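Local coordinates for 4-hydroxy-tetrahydrodipicolinate synthase (Methylacidiphilum fumariolicum SolV, PDB 6T3T), which probably catalyses the condensation of pyruvate with aspartate-beta-semialdehyde to 4-hydroxy-tetrahydrodipicolinate, an early step of lysine biosynthesis by the diaminopimelate pathway, at residues A[205-210]-A[242-247]; A[254-259]-A[284-289]; A[55-60]-A[93-98]; A[37-42]-A[61-66]. All blocks are in the same frame, centred on the assembly; numbering follows the deposited sequence.

Contact 1 (A[205-210]-A[242-247]); sequences SVASNL and RDLMIE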
loop_
_atom_site.group_PDB
_atom_site.type_symbol
_atom_site.label_atom_id
_atom_site.label_comp_id
_atom_site.label_asym_id
_atom_site.label_seq_id
_atom_site.Cartn_x
_atom_site.Cartn_y
_atom_site.Cartn_z
ATOM N N SER A 205 -17.994 -1.801 19.027
ATOM C CA SER A 205 -17.193 -0.691 19.502
ATOM C C SER A 205 -16.148 -1.130 20.516
ATOM O O SER A 205 -16.392 -2.019 21.332
ATOM C CB SER A 205 -18.100 0.365 20.136
ATOM O OG SER A 205 -17.352 1.252 20.904
ATOM N N VAL A 206 -14.983 -0.492 20.445
ATOM C CA VAL A 206 -13.982 -0.581 21.497
ATOM C C VAL A 206 -14.172 0.513 22.520
ATOM O O VAL A 206 -14.098 0.249 23.716
ATOM C CB VAL A 206 -12.559 -0.505 20.910
ATOM C CG1 VAL A 206 -11.509 -0.486 22.058
ATOM C CG2 VAL A 206 -12.315 -1.636 19.939
ATOM N N ALA A 207 -14.404 1.755 22.050
ATOM C CA ALA A 207 -14.474 2.898 22.959
ATOM C C ALA A 207 -15.588 2.742 23.986
ATOM O O ALA A 207 -15.468 3.260 25.097
ATOM C CB ALA A 207 -14.703 4.198 22.184
ATOM N N SER A 208 -16.667 2.028 23.629
ATOM C CA SER A 208 -17.806 1.859 24.516
ATOM C C SER A 208 -17.459 1.094 25.788
ATOM O O SER A 208 -18.264 1.118 26.721
ATOM C CB SER A 208 -18.940 1.149 23.777
ATOM O OG SER A 208 -18.535 -0.118 23.275
ATOM N N ASN A 209 -16.301 0.418 25.827
ATOM C CA ASN A 209 -15.776 -0.179 27.054
ATOM C C ASN A 209 -15.599 0.869 28.135
ATOM O O ASN A 209 -15.780 0.593 29.332
ATOM C CB ASN A 209 -14.419 -0.827 26.794
ATOM C CG ASN A 209 -14.522 -2.226 26.275
ATOM O OD1 ASN A 209 -14.873 -3.155 27.011
ATOM N ND2 ASN A 209 -14.204 -2.401 24.988
ATOM N N LEU A 210 -15.183 2.062 27.724
ATOM C CA LEU A 210 -14.881 3.172 28.601
ATOM C C LEU A 210 -16.050 4.123 28.734
ATOM O O LEU A 210 -16.388 4.527 29.852
ATOM C CB LEU A 210 -13.669 3.939 28.070
ATOM C CG LEU A 210 -12.295 3.268 28.143
ATOM C CD1 LEU A 210 -11.332 4.025 27.230
ATOM C CD2 LEU A 210 -11.747 3.212 29.607
ATOM N N ARG A 242 -8.899 7.850 18.203
ATOM C CA ARG A 242 -7.559 7.764 17.633
ATOM C C ARG A 242 -6.577 7.089 18.594
ATOM O O ARG A 242 -5.850 6.161 18.219
ATOM C CB ARG A 242 -7.111 9.189 17.282
ATOM C CG ARG A 242 -5.962 9.437 16.347
ATOM C CD ARG A 242 -5.539 10.927 16.564
ATOM N NE ARG A 242 -5.272 11.202 17.994
ATOM C CZ ARG A 242 -5.488 12.363 18.626
ATOM N NH1 ARG A 242 -5.218 12.462 19.922
ATOM N NH2 ARG A 242 -5.976 13.421 17.980
ATOM N N ASP A 243 -6.525 7.554 19.839
ATOM C CA ASP A 243 -5.532 7.035 20.766
ATOM C C ASP A 243 -5.865 5.642 21.299
ATOM O O ASP A 243 -4.973 4.974 21.828
ATOM C CB ASP A 243 -5.329 8.030 21.906
ATOM C CG ASP A 243 -4.510 9.201 21.461
ATOM O OD1 ASP A 243 -3.880 9.064 20.391
ATOM O OD2 ASP A 243 -4.491 10.247 22.136
ATOM N N LEU A 244 -7.097 5.163 21.144
ATOM C CA LEU A 244 -7.355 3.758 21.462
ATOM C C LEU A 244 -6.738 2.813 20.446
ATOM O O LEU A 244 -6.810 1.590 20.649
ATOM C CB LEU A 244 -8.853 3.504 21.546
ATOM C CG LEU A 244 -9.474 4.090 22.821
ATOM C CD1 LEU A 244 -10.965 3.816 22.815
ATOM C CD2 LEU A 244 -8.808 3.501 24.065
ATOM N N MET A 245 -6.155 3.356 19.356
ATOM C CA MET A 245 -5.355 2.595 18.397
ATOM C C MET A 245 -3.898 3.059 18.340
ATOM O O MET A 245 -3.205 2.754 17.371
ATOM C CB MET A 245 -5.958 2.693 16.988
ATOM C CG MET A 245 -7.142 1.801 16.764
ATOM S SD MET A 245 -7.847 1.900 15.077
ATOM C CE MET A 245 -8.392 3.579 15.068
ATOM N N ILE A 246 -3.411 3.762 19.366
ATOM C CA ILE A 246 -2.047 4.296 19.334
ATOM C C ILE A 246 -1.026 3.163 19.220
ATOM O O ILE A 246 0.034 3.327 18.607
ATOM C CB ILE A 246 -1.799 5.195 20.566
ATOM C CG1 ILE A 246 -0.525 6.025 20.412
ATOM C CG2 ILE A 246 -1.768 4.374 21.855
ATOM C CD1 ILE A 246 -0.480 7.222 21.364
ATOM N N GLU A 247 -1.308 2.018 19.845
ATOM C CA GLU A 247 -0.730 0.718 19.531
ATOM C C GLU A 247 -1.900 -0.255 19.415
ATOM O O GLU A 247 -3.055 0.127 19.625
ATOM C CB GLU A 247 0.307 0.276 20.582
ATOM C CG GLU A 247 1.462 1.296 20.768
ATOM C CD GLU A 247 2.437 0.938 21.882
ATOM O OE1 GLU A 247 2.617 -0.265 22.186
ATOM O OE2 GLU A 247 3.014 1.877 22.486
#

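Contact 2 (A[254-259]-A[284-289]); sequences KTALAM and TTLSRT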
loop_
_atom_site.group_PDB
_atom_site.type_symbol
_atom_site.label_atom_id
_atom_site.label_comp_id
_atom_site.label_asym_id
_atom_site.label_seq_id
_atom_site.Cartn_x
_atom_site.Cartn_y
_atom_site.Cartn_z
ATOM N N LYS A 254 -7.352 -1.565 27.324
ATOM C CA LYS A 254 -7.162 -2.223 28.615
ATOM C C LYS A 254 -6.296 -1.361 29.538
ATOM O O LYS A 254 -6.525 -1.322 30.749
ATOM C CB LYS A 254 -6.564 -3.628 28.437
ATOM C CG LYS A 254 -6.358 -4.363 29.774
ATOM C CD LYS A 254 -5.890 -5.796 29.590
ATOM C CE LYS A 254 -7.047 -6.768 29.480
ATOM N NZ LYS A 254 -6.507 -8.160 29.647
ATOM N N THR A 255 -5.306 -0.659 28.980
ATOM C CA THR A 255 -4.529 0.305 29.758
ATOM C C THR A 255 -5.414 1.413 30.325
ATOM O O THR A 255 -5.232 1.845 31.471
ATOM C CB THR A 255 -3.417 0.902 28.891
ATOM O OG1 THR A 255 -2.511 -0.144 28.509
ATOM C CG2 THR A 255 -2.653 1.952 29.663
ATOM N N ALA A 256 -6.357 1.909 29.524
ATOM C CA ALA A 256 -7.248 2.959 30.011
ATOM C C ALA A 256 -8.115 2.453 31.159
ATOM O O ALA A 256 -8.208 3.097 32.206
ATOM C CB ALA A 256 -8.115 3.479 28.862
ATOM N N LEU A 257 -8.718 1.265 31.000
ATOM C CA LEU A 257 -9.572 0.725 32.056
ATOM C C LEU A 257 -8.770 0.458 33.326
ATOM O O LEU A 257 -9.276 0.651 34.440
ATOM C CB LEU A 257 -10.276 -0.550 31.583
ATOM C CG LEU A 257 -11.407 -0.343 30.564
ATOM C CD1 LEU A 257 -11.649 -1.619 29.803
ATOM C CD2 LEU A 257 -12.733 0.221 31.209
ATOM N N ALA A 258 -7.512 0.026 33.186
ATOM C CA ALA A 258 -6.691 -0.163 34.386
ATOM C C ALA A 258 -6.356 1.169 35.045
ATOM O O ALA A 258 -6.239 1.244 36.276
ATOM C CB ALA A 258 -5.403 -0.925 34.058
ATOM N N MET A 259 -6.171 2.225 34.254
ATOM C CA MET A 259 -5.916 3.527 34.850
ATOM C C MET A 259 -7.117 3.999 35.674
ATOM O O MET A 259 -6.943 4.697 36.680
ATOM C CB MET A 259 -5.597 4.541 33.742
ATOM C CG MET A 259 -4.152 4.539 33.252
ATOM S SD MET A 259 -3.906 5.630 31.838
ATOM C CE MET A 259 -4.800 7.068 32.388
ATOM N N THR A 284 -3.255 11.624 28.838
ATOM C CA THR A 284 -3.720 12.992 28.670
ATOM C C THR A 284 -4.999 13.041 27.833
ATOM O O THR A 284 -5.926 13.786 28.174
ATOM C CB THR A 284 -2.613 13.873 28.073
ATOM O OG1 THR A 284 -2.260 13.386 26.785
ATOM C CG2 THR A 284 -1.369 13.857 28.946
ATOM N N THR A 285 -5.083 12.247 26.744
ATOM C CA THR A 285 -6.321 12.210 25.961
ATOM C C THR A 285 -7.508 11.737 26.814
ATOM O O THR A 285 -8.611 12.280 26.709
ATOM C CB THR A 285 -6.184 11.284 24.743
ATOM O OG1 THR A 285 -5.256 11.817 23.798
ATOM C CG2 THR A 285 -7.558 11.074 24.047
ATOM N N LEU A 286 -7.301 10.728 27.655
ATOM C CA LEU A 286 -8.373 10.263 28.540
ATOM C C LEU A 286 -8.926 11.395 29.397
ATOM O O LEU A 286 -10.148 11.570 29.507
ATOM C CB LEU A 286 -7.879 9.153 29.445
ATOM C CG LEU A 286 -8.484 7.753 29.429
ATOM C CD1 LEU A 286 -7.928 6.983 30.615
ATOM C CD2 LEU A 286 -10.009 7.784 29.471
ATOM N N SER A 287 -8.040 12.152 30.047
ATOM C CA SER A 287 -8.487 13.230 30.925
ATOM C C SER A 287 -9.290 14.271 30.157
ATOM O O SER A 287 -10.374 14.675 30.584
ATOM C CB SER A 287 -7.274 13.896 31.588
ATOM O OG SER A 287 -6.940 13.196 32.761
ATOM N N ARG A 288 -8.764 14.712 29.019
ATOM C CA ARG A 288 -9.421 15.730 28.201
ATOM C C ARG A 288 -10.800 15.274 27.746
ATOM O O ARG A 288 -11.732 16.079 27.649
ATOM C CB ARG A 288 -8.554 16.070 26.980
ATOM C CG ARG A 288 -7.334 16.884 27.296
ATOM C CD ARG A 288 -6.358 17.101 26.126
ATOM N NE ARG A 288 -5.240 17.930 26.581
ATOM C CZ ARG A 288 -4.119 18.166 25.900
ATOM N NH1 ARG A 288 -3.174 18.933 26.443
ATOM N NH2 ARG A 288 -3.930 17.638 24.692
ATOM N N THR A 289 -10.930 13.993 27.411
ATOM C CA THR A 289 -12.197 13.467 26.914
ATOM C C THR A 289 -13.289 13.530 27.972
ATOM O O THR A 289 -14.452 13.845 27.670
ATOM C CB THR A 289 -11.994 12.035 26.445
ATOM O OG1 THR A 289 -11.021 12.040 25.401
ATOM C CG2 THR A 289 -13.321 11.435 25.926
#

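Contact 3 (A[55-60]-A[93-98]); sequences EHIELV and EKIGVD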
loop_
_atom_site.group_PDB
_atom_site.type_symbol
_atom_site.label_atom_id
_atom_site.label_comp_id
_atom_site.label_asym_id
_atom_site.label_seq_id
_atom_site.Cartn_x
_atom_site.Cartn_y
_atom_site.Cartn_z
ATOM N N GLU A 55 -10.710 -21.477 28.652
ATOM C CA GLU A 55 -10.914 -20.079 28.990
ATOM C C GLU A 55 -11.856 -19.416 27.981
ATOM O O GLU A 55 -12.733 -18.646 28.372
ATOM C CB GLU A 55 -9.582 -19.342 29.045
ATOM C CG GLU A 55 -8.906 -19.478 30.377
ATOM C CD GLU A 55 -7.503 -18.953 30.353
ATOM O OE1 GLU A 55 -6.834 -19.088 29.316
ATOM O OE2 GLU A 55 -7.072 -18.381 31.367
ATOM N N HIS A 56 -11.700 -19.716 26.683
ATOM C CA HIS A 56 -12.596 -19.190 25.647
ATOM C C HIS A 56 -14.051 -19.548 25.941
ATOM O O HIS A 56 -14.951 -18.706 25.859
ATOM C CB HIS A 56 -12.196 -19.744 24.277
ATOM C CG HIS A 56 -12.771 -18.994 23.112
ATOM N ND1 HIS A 56 -11.981 -18.406 22.143
ATOM C CD2 HIS A 56 -14.054 -18.746 22.748
ATOM C CE1 HIS A 56 -12.754 -17.834 21.233
ATOM N NE2 HIS A 56 -14.015 -18.024 21.580
ATOM N N ILE A 57 -14.292 -20.812 26.279
ATOM C CA ILE A 57 -15.642 -21.261 26.583
ATOM C C ILE A 57 -16.140 -20.599 27.856
ATOM O O ILE A 57 -17.288 -20.153 27.922
ATOM C CB ILE A 57 -15.675 -22.800 26.698
ATOM C CG1 ILE A 57 -15.215 -23.438 25.388
ATOM C CG2 ILE A 57 -17.073 -23.278 27.051
ATOM C CD1 ILE A 57 -15.849 -22.833 24.178
ATOM N N GLU A 58 -15.275 -20.481 28.869
ATOM C CA GLU A 58 -15.693 -19.932 30.160
ATOM C C GLU A 58 -16.049 -18.446 30.088
ATOM O O GLU A 58 -16.983 -17.999 30.764
ATOM C CB GLU A 58 -14.605 -20.150 31.208
ATOM C CG GLU A 58 -15.059 -19.819 32.620
ATOM C CD GLU A 58 -16.208 -20.718 33.101
ATOM O OE1 GLU A 58 -16.378 -21.843 32.566
ATOM O OE2 GLU A 58 -16.938 -20.299 34.023
ATOM N N LEU A 59 -15.306 -17.657 29.316
ATOM C CA LEU A 59 -15.646 -16.239 29.203
ATOM C C LEU A 59 -17.006 -16.066 28.552
ATOM O O LEU A 59 -17.820 -15.242 29.000
ATOM C CB LEU A 59 -14.577 -15.496 28.395
ATOM C CG LEU A 59 -13.420 -14.859 29.173
ATOM C CD1 LEU A 59 -12.191 -14.749 28.291
ATOM C CD2 LEU A 59 -13.796 -13.472 29.742
ATOM N N VAL A 60 -17.308 -16.896 27.546
ATOM C CA VAL A 60 -18.613 -16.793 26.907
ATOM C C VAL A 60 -19.712 -17.227 27.866
ATOM O O VAL A 60 -20.768 -16.584 27.957
ATOM C CB VAL A 60 -18.640 -17.612 25.611
ATOM C CG1 VAL A 60 -20.071 -17.606 25.003
ATOM C CG2 VAL A 60 -17.633 -17.039 24.668
ATOM N N GLU A 93 -23.528 -21.929 20.853
ATOM C CA GLU A 93 -24.944 -22.237 20.768
ATOM C C GLU A 93 -25.402 -23.055 21.979
ATOM O O GLU A 93 -26.445 -22.758 22.576
ATOM C CB GLU A 93 -25.224 -22.964 19.457
ATOM C CG GLU A 93 -26.701 -23.208 19.219
ATOM C CD GLU A 93 -26.971 -23.869 17.888
ATOM O OE1 GLU A 93 -26.009 -24.137 17.141
ATOM O OE2 GLU A 93 -28.152 -24.120 17.564
ATOM N N LYS A 94 -24.599 -24.027 22.415
ATOM C CA LYS A 94 -24.996 -24.797 23.599
ATOM C C LYS A 94 -25.049 -23.921 24.840
ATOM O O LYS A 94 -25.910 -24.120 25.697
ATOM C CB LYS A 94 -24.050 -25.972 23.844
ATOM C CG LYS A 94 -24.242 -27.116 22.870
ATOM C CD LYS A 94 -23.196 -28.228 23.089
ATOM C CE LYS A 94 -23.083 -29.118 21.851
ATOM N NZ LYS A 94 -22.146 -30.277 22.006
ATOM N N ILE A 95 -24.134 -22.950 24.960
ATOM C CA ILE A 95 -24.200 -22.011 26.080
ATOM C C ILE A 95 -25.461 -21.149 25.979
ATOM O O ILE A 95 -26.058 -20.774 27.004
ATOM C CB ILE A 95 -22.902 -21.171 26.152
ATOM C CG1 ILE A 95 -21.799 -21.965 26.884
ATOM C CG2 ILE A 95 -23.147 -19.820 26.814
ATOM C CD1 ILE A 95 -20.398 -21.521 26.546
ATOM N N GLY A 96 -25.885 -20.810 24.760
ATOM C CA GLY A 96 -27.147 -20.108 24.564
ATOM C C GLY A 96 -27.034 -18.632 24.241
ATOM O O GLY A 96 -27.836 -17.828 24.720
ATOM N N VAL A 97 -26.111 -18.262 23.361
ATOM C CA VAL A 97 -25.937 -16.859 23.002
ATOM C C VAL A 97 -26.973 -16.475 21.954
ATOM O O VAL A 97 -27.720 -17.319 21.452
ATOM C CB VAL A 97 -24.506 -16.600 22.493
ATOM C CG1 VAL A 97 -23.480 -17.028 23.527
ATOM C CG2 VAL A 97 -24.264 -17.360 21.172
ATOM N N ASP A 98 -27.031 -15.196 21.606
ATOM C CA ASP A 98 -27.950 -14.783 20.564
ATOM C C ASP A 98 -27.385 -14.947 19.159
ATOM O O ASP A 98 -28.173 -15.008 18.213
ATOM C CB ASP A 98 -28.347 -13.336 20.793
ATOM C CG ASP A 98 -28.901 -13.126 22.165
ATOM O OD1 ASP A 98 -29.970 -13.705 22.463
ATOM O OD2 ASP A 98 -28.225 -12.456 22.976
#

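Contact 4 (A[37-42]-A[61-66]); sequences DGIVPV and RLTAEI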
loop_
_atom_site.group_PDB
_atom_site.type_symbol
_atom_site.label_atom_id
_atom_site.label_comp_id
_atom_site.label_asym_id
_atom_site.label_seq_id
_atom_site.Cartn_x
_atom_site.Cartn_y
_atom_site.Cartn_z
ATOM N N ASP A 37 -26.597 -2.163 23.423
ATOM C CA ASP A 37 -27.534 -3.134 22.878
ATOM C C ASP A 37 -27.051 -4.565 23.015
ATOM O O ASP A 37 -27.886 -5.480 23.017
ATOM C CB ASP A 37 -27.829 -2.816 21.419
ATOM C CG ASP A 37 -28.513 -1.478 21.279
ATOM O OD1 ASP A 37 -29.670 -1.382 21.731
ATOM O OD2 ASP A 37 -27.864 -0.505 20.831
ATOM N N GLY A 38 -25.747 -4.780 23.121
ATOM C CA GLY A 38 -25.260 -6.142 23.209
ATOM C C GLY A 38 -23.770 -6.167 23.434
ATOM O O GLY A 38 -23.097 -5.131 23.437
ATOM N N ILE A 39 -23.258 -7.382 23.605
ATOM C CA ILE A 39 -21.875 -7.635 23.990
ATOM C C ILE A 39 -21.254 -8.605 22.988
ATOM O O ILE A 39 -21.894 -9.578 22.574
ATOM C CB ILE A 39 -21.805 -8.217 25.426
ATOM C CG1 ILE A 39 -22.518 -7.298 26.431
ATOM C CG2 ILE A 39 -20.352 -8.487 25.857
ATOM C CD1 ILE A 39 -21.790 -5.985 26.715
ATOM N N VAL A 40 -20.009 -8.348 22.605
ATOM C CA VAL A 40 -19.205 -9.297 21.839
ATOM C C VAL A 40 -18.066 -9.781 22.728
ATOM O O VAL A 40 -17.033 -9.113 22.830
ATOM C CB VAL A 40 -18.658 -8.666 20.559
ATOM C CG1 VAL A 40 -17.703 -9.623 19.897
ATOM C CG2 VAL A 40 -19.783 -8.297 19.643
ATOM N N PRO A 41 -18.215 -10.903 23.412
ATOM C CA PRO A 41 -17.109 -11.419 24.217
ATOM C C PRO A 41 -16.125 -12.177 23.348
ATOM O O PRO A 41 -16.487 -12.722 22.305
ATOM C CB PRO A 41 -17.805 -12.349 25.218
ATOM C CG PRO A 41 -18.996 -12.882 24.428
ATOM C CD PRO A 41 -19.387 -11.800 23.425
ATOM N N VAL A 42 -14.872 -12.196 23.804
ATOM C CA VAL A 42 -13.753 -12.966 23.254
ATOM C C VAL A 42 -13.570 -12.795 21.749
ATOM O O VAL A 42 -13.391 -13.778 21.012
ATOM C CB VAL A 42 -13.871 -14.465 23.638
ATOM C CG1 VAL A 42 -13.977 -14.591 25.140
ATOM C CG2 VAL A 42 -15.057 -15.180 22.973
ATOM N N ARG A 61 -19.463 -18.283 28.633
ATOM C CA ARG A 61 -20.456 -18.754 29.590
ATOM C C ARG A 61 -20.691 -17.728 30.688
ATOM O O ARG A 61 -21.839 -17.472 31.069
ATOM C CB ARG A 61 -20.032 -20.096 30.190
ATOM C CG ARG A 61 -21.163 -20.825 30.900
ATOM C CD ARG A 61 -20.845 -22.299 30.974
ATOM N NE ARG A 61 -19.408 -22.469 31.088
ATOM C CZ ARG A 61 -18.715 -23.442 30.498
ATOM N NH1 ARG A 61 -19.332 -24.326 29.712
ATOM N NH2 ARG A 61 -17.398 -23.495 30.674
ATOM N N LEU A 62 -19.608 -17.167 31.239
ATOM C CA LEU A 62 -19.746 -16.166 32.292
ATOM C C LEU A 62 -20.526 -14.961 31.808
ATOM O O LEU A 62 -21.379 -14.435 32.529
ATOM C CB LEU A 62 -18.376 -15.704 32.762
ATOM C CG LEU A 62 -17.665 -16.650 33.699
ATOM C CD1 LEU A 62 -16.182 -16.286 33.704
ATOM C CD2 LEU A 62 -18.289 -16.558 35.085
ATOM N N THR A 63 -20.219 -14.497 30.591
ATOM C CA THR A 63 -20.943 -13.381 30.005
ATOM C C THR A 63 -22.431 -13.702 29.901
ATOM O O THR A 63 -23.271 -12.891 30.289
ATOM C CB THR A 63 -20.353 -13.024 28.635
ATOM O OG1 THR A 63 -18.958 -12.709 28.772
ATOM C CG2 THR A 63 -21.089 -11.832 28.022
ATOM N N ALA A 64 -22.773 -14.899 29.408
ATOM C CA ALA A 64 -24.183 -15.273 29.314
ATOM C C ALA A 64 -24.809 -15.339 30.688
ATOM O O ALA A 64 -25.918 -14.838 30.892
ATOM C CB ALA A 64 -24.369 -16.607 28.587
ATOM N N GLU A 65 -24.111 -15.950 31.653
ATOM C CA GLU A 65 -24.677 -16.063 32.990
ATOM C C GLU A 65 -24.901 -14.699 33.621
ATOM O O GLU A 65 -25.980 -14.447 34.168
ATOM C CB GLU A 65 -23.772 -16.892 33.884
ATOM C CG GLU A 65 -23.938 -18.351 33.630
ATOM C CD GLU A 65 -22.769 -19.122 34.140
ATOM O OE1 GLU A 65 -22.674 -20.316 33.803
ATOM O OE2 GLU A 65 -21.959 -18.534 34.888
ATOM N N ILE A 66 -23.914 -13.794 33.509
ATOM C CA ILE A 66 -24.033 -12.467 34.124
ATOM C C ILE A 66 -25.128 -11.656 33.447
ATOM O O ILE A 66 -26.000 -11.098 34.116
ATOM C CB ILE A 66 -22.687 -11.717 34.082
ATOM C CG1 ILE A 66 -21.693 -12.326 35.077
ATOM C CG2 ILE A 66 -22.885 -10.234 34.368
ATOM C CD1 ILE A 66 -20.243 -12.314 34.548
#

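Contact 1 (A[205-210]-A[242-247])
L244 makes every contact of 242-247 with V206, A207 and L210, which follow barrel strand 202-205. The segment starts on the last turn of helix 227-243, where the guanidinium of R242 pairs with the next side chain in a salt bridge: R242 NH1 lies 3.2 Å from D243 OD2, which it meets from above the carboxylate plane. D243 then opens a type I turn that ends at I246 and presents L244 to the loop. With CG anti to its carbonyl carbon (chi1 -73°), L244 spreads its two methyls over different neighbours. CD1 presses on the backbone of A207, 3.6 Å from its CA, and lies 3.8 Å from A207 CB; V206 CG1 is a looser neighbour of the same methyl at 4.4 Å. The other branch meets L210 tip to tip, L244 CD2 to L210 CD1 being 4.1 Å. Beyond the turn, E247 OE2 takes hydrogen bonds from N278 ND2 and Q275 N. The loop's polar groups bond within it and to D189 and A9: V206 O accepts N209 ND2 at 2.9 Å, in the carbonyl plane on a lone pair, and S205 OG takes S208 N in an ST motif. Methyl packing alone crosses, so shape and burial join the loop after the last TIM-barrel strand to the C-terminal helices, with V206 close to T45, predicted to bind pyruvate.

Contact 2 (A[254-259]-A[284-289])
T285 O, one residue before the L286 side chain that touches A256 and M259, is gripped twice by T289: the hydroxyl OG1 donates at 2.8 Å and the backbone N at 3.0 Å from T285 O. The two arrive from opposite faces of the carbonyl plane, the hydroxyl 38° out of it. This keeps the T289 hydroxyl folded against its own helix, whereas the neighbouring L286 points across to helix 251-259. Its CD1 does all the touching. It rests on A256 CB at 3.9 Å and also meets M259 CE at 3.6 Å. A256 and M259, three residues apart, share one face of their helix, and CD1 reaches both. The small alanine suits a close approach of the backbones, with A256 CA and L286 CA 7.5 Å apart. M259 and L286 run alongside one another but in opposing senses; a bend at chi3 (45°) in the methionine places its methyl beside the leucine. L286 itself holds an unusual chi1 of -119°, far from a staggered value. A256 and L286 are buried, but M259 is exposed. K254, at the head of the segment, makes a salt bridge through NZ to E47 OE2. Such helix-to-helix packing, with no strand involved, belongs to the C-terminal helical region that follows the TIM barrel in the DapA family.

Contact 3 (A[55-60]-A[93-98])
I57 and V60 of helix 53-67 pack against I95, the last residue of helix 82-95, and V97 just beyond it, joining two consecutive outer helices of a TIM barrel. The inner part is the more deeply buried. V60, its CG1 anti to the backbone N (chi1 175°), sends that methyl to V97 CG1 at 3.8 Å, the two side chains crossing at about a right angle. Both are buried and also lie over strand 72-76, V60 on A75 and V97 on I73, so this layer sits between helices and barrel wall. V60 CG1 is also a looser neighbour of I95 CG2, at 4.2 Å.

Toward solvent the packing is just as close but is borne by I95, partly exposed, beside the exposed K94 and G96. G96 leaves the helix with a positive phi of 105°, where a side chain would jam against the preceding carbonyl O; the turn leads the chain inward to V97. I95 and I57 cross obliquely. Here a methyl covers backbone as well as side chain: I95 CD1 lies 3.8 Å from I57 CG2 and 3.7 Å from I57 O.

Contact 4 (A[37-42]-A[61-66])
T63 faces I39 and P41 with its two branches turned to different partners, methyl to the isoleucine and hydroxyl to the proline. Its chi1 of -58° puts CG2 anti to the backbone N and OG1 beside that N. I39 and T63 approach at a slant rather than head on, and their methyls make the touch: I39 CG2 lies 4.1 Å from T63 CG2, a light contact. I39 likewise holds its CG2 anti to the backbone N, which leaves the longer CG1 branch to other neighbours. The other half of the contact joins a polar atom to a carbon, P41 CB lying 3.8 Å from T63 OG1. That hydroxyl has its bond elsewhere: it donates back along its own helix to L59 O, so the buried oxygen is satisfied within its helix, and against P41 it makes a van der Waals contact only. The backbones are nearest at this point, with P41 CA 7.2 Å from T63 CA. V40, between the two touching residues, points away from the helix, as expected for a strand that turns successive residues to opposite sides of a barrel wall. The contact packs the helix of the beta-alpha-beta unit 38-40, 53-67, 72-76 on its first strand: T63 also lies on I73 of the next strand, I39 reaches Q31 of helix 21-32, and L62 and I66 lean on that same preceding helix.

In the fold
Contacts 3 and 4 share helix 53-67, their centres 8 Å apart, and V42 connects them by packing on H56, L59 and V60. Contacts 1 and 2, with centres 10 Å apart, meet where L210 CD1 lies 3.6 Å from A256 CB; together they tie the loop after the last barrel strand to the C-terminal helices. The two pairs do not touch, and contacts 1 and 3 stand on opposite sides of the chain's centre. In contact 1 the V206 side chain is about 4 Å from the side chain of T45, about 6 Å from that of K162, the predicted Schiff-base lysine, and about 5 Å from a bound sulfate, probably from the crystallisation liquor.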